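Local coordinates for protein origin of replication complex subunit 1B (Arabidopsis thaliana, PDB 5HH7) that serves as a subunit of the origin recognition complex, which binds replication origins, and reads the unmodified histone H3 tail through its BAH-PHD cassette, at residues Ser59-Ile63 / Phe74-Cys78; Glu46-Glu51 / Ala119-Arg123; Leu170-Leu174 / Gly207-Phe211. All blocks are in the same frame, centred on the assembly; numbering follows the deposited sequence.

Contact 1. Residues Ser59-Ile63 / Phe74-Cys78. With ZN (zinc ion), chain C.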
# COMPACT_ATOMS: atom_id res chain seq x y z
N SER A 59 -15.47 13.76 13.23
CA SER A 59 -14.85 14.47 12.11
C SER A 59 -14.31 15.82 12.57
O SER A 59 -14.87 16.45 13.47
CB SER A 59 -15.86 14.67 10.98
OG SER A 59 -15.34 15.51 9.97
N ASP A 60 -13.22 16.27 11.95
CA ASP A 60 -12.57 17.51 12.35
C ASP A 60 -11.56 18.02 11.32
O ASP A 60 -11.01 17.25 10.54
CB ASP A 60 -11.87 17.33 13.70
CG ASP A 60 -11.52 18.65 14.36
OD1 ASP A 60 -11.00 19.56 13.68
OD2 ASP A 60 -11.77 18.79 15.57
N THR A 61 -11.34 19.33 11.35
CA THR A 61 -10.33 19.98 10.53
C THR A 61 -8.93 19.85 11.13
O THR A 61 -7.93 20.06 10.45
CB THR A 61 -10.63 21.47 10.34
OG1 THR A 61 -11.06 22.03 11.59
CG2 THR A 61 -11.73 21.67 9.31
N ASN A 62 -8.87 19.51 12.42
CA ASN A 62 -7.58 19.36 13.09
C ASN A 62 -6.77 18.23 12.46
O ASN A 62 -7.32 17.18 12.14
CB ASN A 62 -7.76 19.10 14.59
CG ASN A 62 -6.44 19.01 15.33
OD1 ASN A 62 -6.03 17.93 15.77
ND2 ASN A 62 -5.76 20.14 15.47
N ILE A 63 -5.48 18.48 12.28
CA ILE A 63 -4.59 17.51 11.65
C ILE A 63 -4.59 16.17 12.37
O ILE A 63 -4.56 16.11 13.60
CB ILE A 63 -3.14 18.06 11.56
CG1 ILE A 63 -3.10 19.31 10.69
CG2 ILE A 63 -2.19 17.01 10.99
CD1 ILE A 63 -3.70 19.11 9.31
N PHE A 74 -5.08 9.67 14.75
CA PHE A 74 -5.23 10.45 15.97
C PHE A 74 -5.12 11.94 15.69
O PHE A 74 -4.14 12.40 15.11
CB PHE A 74 -4.17 10.05 17.00
CG PHE A 74 -4.19 8.60 17.38
CD1 PHE A 74 -4.91 8.16 18.48
CD2 PHE A 74 -3.48 7.67 16.64
CE1 PHE A 74 -4.93 6.82 18.82
CE2 PHE A 74 -3.49 6.33 16.98
CZ PHE A 74 -4.22 5.91 18.07
N HIS A 75 -6.14 12.71 16.10
CA HIS A 75 -6.05 14.16 16.03
C HIS A 75 -4.94 14.64 16.97
O HIS A 75 -4.81 14.13 18.08
CB HIS A 75 -7.38 14.81 16.45
CG HIS A 75 -8.46 14.71 15.41
ND1 HIS A 75 -9.78 14.45 15.73
CD2 HIS A 75 -8.42 14.85 14.06
CE1 HIS A 75 -10.50 14.42 14.62
NE2 HIS A 75 -9.70 14.67 13.60
N LEU A 76 -4.16 15.61 16.51
CA LEU A 76 -3.11 16.20 17.34
C LEU A 76 -3.68 16.79 18.62
O LEU A 76 -3.14 16.59 19.71
CB LEU A 76 -2.36 17.29 16.57
CG LEU A 76 -1.47 16.88 15.39
CD1 LEU A 76 -0.92 18.13 14.71
CD2 LEU A 76 -0.34 15.98 15.85
N LYS A 77 -4.79 17.51 18.48
CA LYS A 77 -5.41 18.23 19.58
C LYS A 77 -6.03 17.28 20.61
O LYS A 77 -6.46 17.72 21.68
CB LYS A 77 -6.52 19.14 19.05
CG LYS A 77 -7.72 18.37 18.53
CD LYS A 77 -8.93 19.26 18.37
CE LYS A 77 -10.19 18.44 18.19
NZ LYS A 77 -10.45 17.54 19.35
N CYS A 78 -6.08 16.00 20.29
CA CYS A 78 -6.77 15.04 21.14
C CYS A 78 -5.81 14.14 21.90
O CYS A 78 -6.22 13.35 22.75
CB CYS A 78 -7.76 14.21 20.32
SG CYS A 78 -9.06 15.23 19.60
ZN ZN C . -9.90 13.15 17.97
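The imidazole of His75 is the flat group at the centre of this contact: Asp60 CG stands 4.3 Å above one face of the His75 ring, offset toward the rim, while the carbonyl O of Ile63 lies at its edge, near the ring plane. Asp60 CB comes in obliquely, 3.3 Å from His75 CE1, and Asn62 O is likewise oblique, 3.2 Å from His75 CD2. This is part of the PHD finger, in which a small cross-braced fold is organised around two zinc ions. His75 ND1 ligates one zinc at 2.6 Å, a bond that fixes the ring; Cys78 SG is a second ligand, and Cys53 and Cys56 complete the site.

Two backbone N-H groups of the 3-10 segment 76-78 tie it to the 59-63 loop. The first, Leu76 N, donates to Ile63 O. With CG anti to the backbone N (chi1 -177°), Asn62 points its amide across the gap, over the aliphatic chain of Lys77. The lysine bends at chi4 and lays Lys77 CE 3.1 Å from Asp60 OD2, its NZ staying 4.2 Å from that oxygen, beyond a salt bridge. Side by side with Leu76 lies Ile63, with Ile63 CB 3.9 Å from Leu76 CD1. The second bond, from Lys77 N to Asn62 OD1, is 3.0 Å long and nearly straight at the hydrogen (173°), its donor tilted 34° from the carbonyl plane of the amide.

Contact 2. Residues Glu46-Glu51 / Ala119-Arg123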
# COMPACT_ATOMS: atom_id res chain seq x y z
N GLU A 46 -16.52 -1.19 0.44
CA GLU A 46 -16.30 0.24 0.64
C GLU A 46 -14.81 0.56 0.59
O GLU A 46 -13.97 -0.31 0.77
CB GLU A 46 -16.90 0.69 1.98
CG GLU A 46 -18.17 -0.05 2.36
CD GLU A 46 -19.09 0.78 3.23
OE1 GLU A 46 -19.01 2.03 3.15
OE2 GLU A 46 -19.89 0.20 3.99
N ASP A 47 -14.50 1.83 0.34
CA ASP A 47 -13.11 2.27 0.22
C ASP A 47 -12.98 3.70 0.74
O ASP A 47 -12.77 4.63 -0.04
CB ASP A 47 -12.67 2.18 -1.24
CG ASP A 47 -11.20 2.50 -1.43
OD1 ASP A 47 -10.80 2.78 -2.58
OD2 ASP A 47 -10.45 2.46 -0.43
N PRO A 48 -13.09 3.88 2.07
CA PRO A 48 -13.19 5.20 2.70
C PRO A 48 -11.97 6.10 2.47
O PRO A 48 -10.83 5.65 2.57
CB PRO A 48 -13.33 4.87 4.19
CG PRO A 48 -12.72 3.53 4.34
CD PRO A 48 -13.05 2.80 3.07
N GLU A 49 -12.25 7.36 2.15
CA GLU A 49 -11.22 8.36 1.94
C GLU A 49 -10.56 8.76 3.25
O GLU A 49 -9.36 9.05 3.30
CB GLU A 49 -11.82 9.63 1.31
CG GLU A 49 -12.06 9.58 -0.18
CD GLU A 49 -12.08 10.96 -0.82
OE1 GLU A 49 -11.04 11.38 -1.36
OE2 GLU A 49 -13.14 11.61 -0.78
N ILE A 50 -11.36 8.78 4.31
CA ILE A 50 -10.95 9.37 5.58
C ILE A 50 -11.20 8.44 6.76
O ILE A 50 -12.29 7.89 6.91
CB ILE A 50 -11.70 10.70 5.82
CG1 ILE A 50 -11.39 11.69 4.70
CG2 ILE A 50 -11.34 11.29 7.17
CD1 ILE A 50 -12.13 13.00 4.83
N GLU A 51 -10.18 8.27 7.59
CA GLU A 51 -10.27 7.41 8.77
C GLU A 51 -10.71 8.20 10.00
O GLU A 51 -10.48 9.41 10.09
CB GLU A 51 -8.93 6.73 9.04
CG GLU A 51 -8.49 5.79 7.93
CD GLU A 51 -7.08 5.26 8.15
OE1 GLU A 51 -6.90 4.42 9.06
OE2 GLU A 51 -6.17 5.68 7.41
N ALA A 119 -15.61 0.81 8.26
CA ALA A 119 -15.08 -0.03 7.19
C ALA A 119 -13.56 0.08 7.11
O ALA A 119 -12.98 1.10 7.49
CB ALA A 119 -15.71 0.35 5.86
N ARG A 120 -12.92 -0.97 6.61
CA ARG A 120 -11.47 -1.00 6.50
C ARG A 120 -10.99 -0.35 5.20
O ARG A 120 -11.62 -0.50 4.16
CB ARG A 120 -10.96 -2.44 6.57
CG ARG A 120 -11.31 -3.17 7.86
CD ARG A 120 -10.64 -4.53 7.90
NE ARG A 120 -11.13 -5.42 6.84
CZ ARG A 120 -10.45 -6.45 6.35
NH1 ARG A 120 -9.23 -6.72 6.82
NH2 ARG A 120 -10.97 -7.20 5.40
N THR A 121 -9.87 0.37 5.28
CA THR A 121 -9.28 0.95 4.08
C THR A 121 -8.63 -0.14 3.24
O THR A 121 -8.40 -1.25 3.71
CB THR A 121 -8.22 2.02 4.42
OG1 THR A 121 -7.08 1.39 5.00
CG2 THR A 121 -8.79 3.05 5.38
N MET A 122 -8.34 0.19 1.98
CA MET A 122 -7.71 -0.74 1.06
C MET A 122 -6.31 -1.13 1.56
O MET A 122 -5.89 -2.28 1.43
CB MET A 122 -7.63 -0.10 -0.33
CG MET A 122 -7.43 -1.07 -1.47
SD MET A 122 -8.10 -0.41 -3.01
CE MET A 122 -9.86 -0.49 -2.69
N ARG A 123 -5.60 -0.16 2.13
CA ARG A 123 -4.29 -0.40 2.72
C ARG A 123 -4.39 -1.36 3.90
O ARG A 123 -3.57 -2.26 4.06
CB ARG A 123 -3.66 0.92 3.16
CG ARG A 123 -2.60 0.78 4.25
CD ARG A 123 -2.96 1.67 5.42
NE ARG A 123 -3.37 0.92 6.60
CZ ARG A 123 -4.18 1.38 7.55
NH1 ARG A 123 -4.69 2.60 7.48
NH2 ARG A 123 -4.47 0.61 8.58
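The irregular 46-51 chain comes within 6.7 Å (CA to CA) at Glu46 and Ala119, and draws closest at Asp47 and Thr121, whose CA atoms are 5.6 Å apart. Glu46 CB faces Ala119 CB in apolar contact. The Pro48 ring sets Pro48 CD 3.8 Å from Arg120 O, a buried carbonyl with no hydrogen-bonding partner in the model. Met122, bent at its last torsion (chi3 -70°), brings Met122 CE to 3.4 Å from Asp47 OD1; that carboxylate finds its salt bridge with Arg190. Thr121 is the N-cap of helix 122-127: its OG1 accepts from Glu124 N and also bonds Asp208, while Thr121 CG2 packs 3.8 Å from Glu51 CG. The contact joins this BAH helix to the H3-binding loop at the PHD finger, and the bound peptide lies along the same loop. Glu51 OE2 forms a salt bridge with a basic side chain of that peptide. The other oxygen, Glu51 OE1, takes a bond from Arg123 NH1 at 3.3 Å; the oxygen lies in the guanidinium plane, whereas the nitrogen stands 37° out of the carboxylate plane. Arg123 NH1 is shared with Asp208.

Contact 3. Residues Leu170-Leu174 / Gly207-Phe211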
# COMPACT_ATOMS: atom_id res chain seq x y z
N LEU A 170 9.21 -2.37 8.74
CA LEU A 170 8.24 -1.31 9.01
C LEU A 170 6.84 -1.84 8.71
O LEU A 170 6.68 -2.78 7.93
CB LEU A 170 8.54 -0.06 8.17
CG LEU A 170 9.89 0.62 8.41
CD1 LEU A 170 9.88 2.04 7.85
CD2 LEU A 170 10.26 0.62 9.89
N LYS A 171 5.83 -1.23 9.33
CA LYS A 171 4.45 -1.69 9.15
C LYS A 171 3.94 -1.53 7.72
O LYS A 171 3.11 -2.30 7.26
CB LYS A 171 3.52 -0.99 10.14
CG LYS A 171 3.69 -1.46 11.58
CD LYS A 171 3.32 -2.93 11.71
CE LYS A 171 3.47 -3.41 13.15
NZ LYS A 171 2.93 -4.79 13.33
N ARG A 172 4.46 -0.53 7.01
CA ARG A 172 4.05 -0.31 5.62
C ARG A 172 5.00 -0.94 4.61
O ARG A 172 5.02 -0.56 3.44
CB ARG A 172 3.89 1.19 5.34
CG ARG A 172 2.66 1.81 6.00
CD ARG A 172 2.59 3.31 5.75
NE ARG A 172 1.29 3.85 6.13
CZ ARG A 172 0.23 3.87 5.33
NH1 ARG A 172 -0.92 4.39 5.75
NH2 ARG A 172 0.31 3.36 4.10
N GLU A 173 5.80 -1.91 5.06
CA GLU A 173 6.81 -2.52 4.19
C GLU A 173 6.30 -3.72 3.40
O GLU A 173 5.60 -4.58 3.94
CB GLU A 173 8.06 -2.90 4.99
CG GLU A 173 9.20 -3.43 4.11
CD GLU A 173 10.50 -3.60 4.86
OE1 GLU A 173 10.50 -3.51 6.10
OE2 GLU A 173 11.55 -3.81 4.20
N LEU A 174 6.64 -3.75 2.12
CA LEU A 174 6.32 -4.87 1.24
C LEU A 174 7.60 -5.43 0.64
O LEU A 174 8.60 -4.73 0.54
CB LEU A 174 5.42 -4.40 0.09
CG LEU A 174 4.12 -3.69 0.47
CD1 LEU A 174 3.43 -3.14 -0.77
CD2 LEU A 174 3.20 -4.65 1.23
N GLY A 207 -0.39 10.23 2.06
CA GLY A 207 -1.65 9.52 2.20
C GLY A 207 -1.57 8.05 2.56
O GLY A 207 -0.50 7.50 2.84
N ASP A 208 -2.73 7.39 2.53
CA ASP A 208 -2.88 6.05 3.08
C ASP A 208 -2.28 4.95 2.21
O ASP A 208 -2.05 3.84 2.67
CB ASP A 208 -4.37 5.75 3.30
CG ASP A 208 -4.60 4.63 4.28
OD1 ASP A 208 -3.82 4.53 5.25
OD2 ASP A 208 -5.55 3.85 4.08
N ASP A 209 -2.04 5.26 0.94
CA ASP A 209 -1.67 4.23 -0.02
C ASP A 209 -0.18 4.23 -0.35
O ASP A 209 0.23 3.86 -1.45
CB ASP A 209 -2.52 4.38 -1.28
CG ASP A 209 -4.01 4.31 -0.97
OD1 ASP A 209 -4.44 3.28 -0.40
OD2 ASP A 209 -4.74 5.28 -1.24
N VAL A 210 0.63 4.63 0.63
CA VAL A 210 2.07 4.70 0.46
C VAL A 210 2.75 3.54 1.18
O VAL A 210 2.51 3.31 2.36
CB VAL A 210 2.63 6.04 0.99
CG1 VAL A 210 4.16 6.04 0.97
CG2 VAL A 210 2.07 7.20 0.19
N PHE A 211 3.60 2.82 0.46
CA PHE A 211 4.30 1.68 1.03
C PHE A 211 5.79 1.75 0.77
O PHE A 211 6.25 2.47 -0.11
CB PHE A 211 3.74 0.37 0.47
CG PHE A 211 2.26 0.22 0.68
CD1 PHE A 211 1.77 -0.30 1.87
CD2 PHE A 211 1.37 0.62 -0.30
CE1 PHE A 211 0.40 -0.43 2.07
CE2 PHE A 211 0.00 0.50 -0.10
CZ PHE A 211 -0.48 -0.02 1.08
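Arg172 reaches along the backbone carbonyl of Val210 before its tip closes on Asp208, a clear case of one buried arginine tying a turn to the start of a strand. It is the third residue of a type I turn from Leu170 to Glu173. Arg172 CB and CG each pass 3.9 Å from Val210 O, and Arg172 CD comes nearer to Val210 O, at 3.4 Å. Arg172 NE stays 4.0 Å from Val210 O and makes no bond to it. Extended from CG to NE (chi3 167°), the chain runs alongside that oxygen and sets the guanidinium between it and Asp208. Arg172 NH2 grips two carbonyls, Asp208 O and Val210 O, both at 2.8 Å. The first lies in the guanidinium plane, although the donor stands well above the plane of that carbonyl; the second is tilted 25° from the guanidinium plane. Arg172 NH1 makes a salt bridge to Asp208 OD1 at 2.9 Å, with the two flat groups nearly perpendicular (80°), and adds a weak bond to Asp208 O. Over one guanidinium face lies Gly207 O, which hydrogen-bonds a basic side chain of the bound H3 peptide.

Arg172 O lies at the edge of the Phe211 ring, while Leu174 CD1 packs against Phe211 CB. A salt bridge from Arg172 NH1 to Glu66 on strand 64-66 crosses from the BAH domain to the PHD finger. Helix 122-127 covers Phe211, and strand 210-218 pairs in parallel with both 175-184 and 188-195.

Overall arrangement
The three contacts trace the cassette from a zinc site of the PHD finger to the interior of the BAH domain. Along the chain, contact 1 is nested inside the loop closed by contact 2; their centres lie 18 Å apart and their nearest atoms about 6 Å. Contacts 2 and 3, centred 14 Å apart, meet at Asp208, whose OD1 is 3.1 Å from Arg123 NH1; Asp208 OD1 also lies 3.4 Å from Glu51 OE2, like charges close together. Both contacts border the bound peptide: Glu51 and Gly207 O each hold a basic side chain of it. Contact 1 stays about 11 Å from contact 3 at the nearest atoms. Its residues 59-63 belong to the H3-binding region.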